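Local coordinates for protein 4-oxalocrotonate decarboxylase NahK (Pseudomonas putida, PDB 5D2K) that catalyses the metal-assisted decarboxylation of (3E)-2-oxohex-3-enedioate to 2-oxopent-4-enoate and carbon dioxide in the breakdown of naphthalene, at residues V119-P124 with E229-G234. The protein carries 1 engineered substitution. Sequence-based numbering, arbitrary orientation.
Sequences VVTKAP and EHIPAG
Thr121 and Gly234 meet where strand 112-121 runs out at the surface of the FAH-type fold, beside the loop that leads from helix 213-225 into the antiparallel neighbour strand 236-238. Two weak hydrogen bonds fork from Gly234 N, one to Thr121 O (2.9 Å, 129° at the hydrogen) and one to Thr121 OG1 (3.1 Å); both are strongly bent. With chi1 at 68°, OG1 sits between its own backbone N and carbonyl carbon, turned to the loop, where Thr235 N also donates to it. CG2 meanwhile lies beside the backbone N and approaches the CG2 branch of buried Ile231, whose side chain packs on Leu220 and Leu224 of the helix.

Van der Waals contacts continue past the strand end. The methyl of Ala233 rests against the backbone of Ala123, with CB 3.7 Å from Ala123 CA, and meets the Pro124 ring at CD. Farther along, Pro124 CB approaches the His230 ring obliquely, and that ring stacks with His126.

One water links the two backbones, 2.8 Å from Thr121 OG1 and within hydrogen-bonding distance of Ala123 O and of Ile231 O, the latter at 2.9 Å. Ile231 O also takes a C-H...O contact from Pro124 CA, at 3.3 Å.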
ATOM      1  N   VAL A 119      10.730  -2.861  -2.317  1.00  9.79           N
ATOM      2  CA  VAL A 119      11.832  -3.031  -3.262  1.00  9.92           C
ATOM      3  C   VAL A 119      11.856  -1.863  -4.228  1.00  9.75           C
ATOM      4  O   VAL A 119      10.839  -1.201  -4.442  1.00 10.60           O
ATOM      5  CB  VAL A 119      11.731  -4.359  -4.074  1.00 10.70           C
ATOM      6  CG1 VAL A 119      11.785  -5.562  -3.144  1.00 11.53           C
ATOM      7  CG2 VAL A 119      10.463  -4.385  -4.938  1.00 11.29           C
ATOM      8  N   VAL A 120      13.033  -1.591  -4.784  1.00  8.02           N
ATOM      9  CA  VAL A 120      13.152  -0.692  -5.928  1.00  7.62           C
ATOM     10  C   VAL A 120      13.662  -1.522  -7.087  1.00  9.25           C
ATOM     11  O   VAL A 120      14.623  -2.261  -6.936  1.00  9.48           O
ATOM     12  CB  VAL A 120      14.099   0.500  -5.631  1.00  9.60           C
ATOM     13  CG1 VAL A 120      14.438   1.264  -6.903  1.00 11.01           C
ATOM     14  CG2 VAL A 120      13.442   1.442  -4.635  1.00 14.40           C
ATOM     15  N   THR A 121      13.003  -1.426  -8.239  1.00 10.10           N
ATOM     16  CA  THR A 121      13.390  -2.236  -9.390  1.00  9.85           C
ATOM     17  C   THR A 121      14.433  -1.526 -10.247  1.00 11.79           C
ATOM     18  O   THR A 121      14.547  -0.303 -10.197  1.00 10.85           O
ATOM     19  CB  THR A 121      12.183  -2.580 -10.281  1.00 10.86           C
ATOM     20  OG1 THR A 121      11.693  -1.390 -10.929  1.00  9.88           O
ATOM     21  CG2 THR A 121      11.069  -3.213  -9.453  1.00 10.07           C
ATOM     22  N   LYS A 122      15.174  -2.299 -11.043  1.00 10.72           N
ATOM     23  CA  LYS A 122      16.142  -1.715 -11.987  1.00 12.28           C
ATOM     24  C   LYS A 122      15.952  -2.196 -13.428  1.00 12.88           C
ATOM     25  O   LYS A 122      16.776  -1.910 -14.291  1.00 14.01           O
ATOM     26  CB  LYS A 122      17.583  -1.996 -11.537  1.00 11.31           C
ATOM     27  CG  LYS A 122      17.916  -3.462 -11.289  1.00 13.56           C
ATOM     28  CD  LYS A 122      19.384  -3.603 -10.899  1.00 14.41           C
ATOM     29  CE  LYS A 122      19.726  -5.026 -10.522  1.00 20.19           C
ATOM     30  NZ  LYS A 122      21.196  -5.154 -10.267  1.00 26.67           N
ATOM     31  N   ALA A 123      14.867  -2.923 -13.676  1.00 13.74           N
ATOM     32  CA  ALA A 123      14.506  -3.372 -15.017  1.00 11.70           C
ATOM     33  C   ALA A 123      12.999  -3.482 -15.096  1.00 12.20           C
ATOM     34  O   ALA A 123      12.359  -3.753 -14.089  1.00 12.56           O
ATOM     35  CB  ALA A 123      15.155  -4.714 -15.331  1.00 14.88           C
ATOM     36  N   PRO A 124      12.417  -3.262 -16.285  1.00 10.92           N
ATOM     37  CA  PRO A 124      10.955  -3.353 -16.357  1.00 11.53           C
ATOM     38  C   PRO A 124      10.423  -4.760 -16.118  1.00 14.06           C
ATOM     39  O   PRO A 124      11.086  -5.759 -16.442  1.00 15.12           O
ATOM     40  CB  PRO A 124      10.629  -2.893 -17.782  1.00 15.46           C
ATOM     41  CG  PRO A 124      11.908  -2.966 -18.539  1.00 17.52           C
ATOM     42  CD  PRO A 124      13.039  -2.911 -17.574  1.00 13.99           C
ATOM     43  N   GLU A 229      -0.848  -2.259 -18.516  1.00 12.94           N
ATOM     44  CA  GLU A 229       0.191  -1.515 -17.803  1.00 12.23           C
ATOM     45  C   GLU A 229       1.300  -2.452 -17.343  1.00 11.42           C
ATOM     46  O   GLU A 229       1.123  -3.672 -17.366  1.00 11.55           O
ATOM     47  CB  GLU A 229      -0.401  -0.791 -16.593  1.00 13.70           C
ATOM     48  CG  GLU A 229      -1.546   0.160 -16.926  1.00 15.85           C
ATOM     49  CD  GLU A 229      -1.084   1.438 -17.603  1.00 23.45           C
ATOM     50  OE1 GLU A 229       0.117   1.760 -17.547  1.00 25.11           O
ATOM     51  OE2 GLU A 229      -1.942   2.131 -18.188  1.00 31.47           O
ATOM     52  N   HIS A 230       2.429  -1.885 -16.918  1.00 12.45           N
ATOM     53  CA  HIS A 230       3.519  -2.703 -16.385  1.00 10.96           C
ATOM     54  C   HIS A 230       4.283  -1.949 -15.299  1.00 10.90           C
ATOM     55  O   HIS A 230       3.916  -0.828 -14.933  1.00 11.77           O
ATOM     56  CB  HIS A 230       4.474  -3.142 -17.503  1.00 14.14           C
ATOM     57  CG  HIS A 230       5.304  -2.031 -18.065  1.00 15.67           C
ATOM     58  ND1 HIS A 230       4.821  -1.153 -19.014  1.00 17.35           N
ATOM     59  CD2 HIS A 230       6.580  -1.653 -17.815  1.00 14.89           C
ATOM     60  CE1 HIS A 230       5.769  -0.286 -19.325  1.00 22.95           C
ATOM     61  NE2 HIS A 230       6.846  -0.565 -18.611  1.00 18.68           N
ATOM     62  N   ILE A 231       5.328  -2.575 -14.767  1.00 11.00           N
ATOM     63  CA  ILE A 231       6.167  -1.919 -13.775  1.00 10.92           C
ATOM     64  C   ILE A 231       7.428  -1.383 -14.429  1.00 11.34           C
ATOM     65  O   ILE A 231       8.307  -2.155 -14.794  1.00 10.83           O
ATOM     66  CB  ILE A 231       6.579  -2.886 -12.646  1.00  9.39           C
ATOM     67  CG1 ILE A 231       5.373  -3.673 -12.122  1.00 11.59           C
ATOM     68  CG2 ILE A 231       7.262  -2.119 -11.513  1.00 10.22           C
ATOM     69  CD1 ILE A 231       5.771  -4.757 -11.108  1.00 10.37           C
ATOM     70  N   PRO A 232       7.529  -0.059 -14.597  1.00 10.94           N
ATOM     71  CA  PRO A 232       8.762   0.475 -15.192  1.00 10.61           C
ATOM     72  C   PRO A 232       9.994   0.254 -14.309  1.00 12.15           C
ATOM     73  O   PRO A 232       9.882   0.109 -13.087  1.00 12.39           O
ATOM     74  CB  PRO A 232       8.457   1.977 -15.339  1.00 15.86           C
ATOM     75  CG  PRO A 232       6.956   2.069 -15.313  1.00 16.11           C
ATOM     76  CD  PRO A 232       6.523   0.993 -14.362  1.00 11.55           C
ATOM     77  N   ALA A 233      11.169   0.204 -14.927  1.00 12.66           N
ATOM     78  CA  ALA A 233      12.409   0.214 -14.158  1.00 10.52           C
ATOM     79  C   ALA A 233      12.425   1.420 -13.238  1.00 12.26           C
ATOM     80  O   ALA A 233      11.974   2.507 -13.617  1.00 13.02           O
ATOM     81  CB  ALA A 233      13.614   0.245 -15.086  1.00 13.05           C
ATOM     82  N   GLY A 234      12.938   1.221 -12.029  1.00 11.12           N
ATOM     83  CA  GLY A 234      13.097   2.307 -11.079  1.00 14.35           C
ATOM     84  C   GLY A 234      11.893   2.540 -10.193  1.00 15.71           C
ATOM     85  O   GLY A 234      11.799   3.574  -9.535  1.00 17.23           O
TER
HETATM   86  O   HOH W   1      10.133  -2.969 -12.652  1.00 11.49           O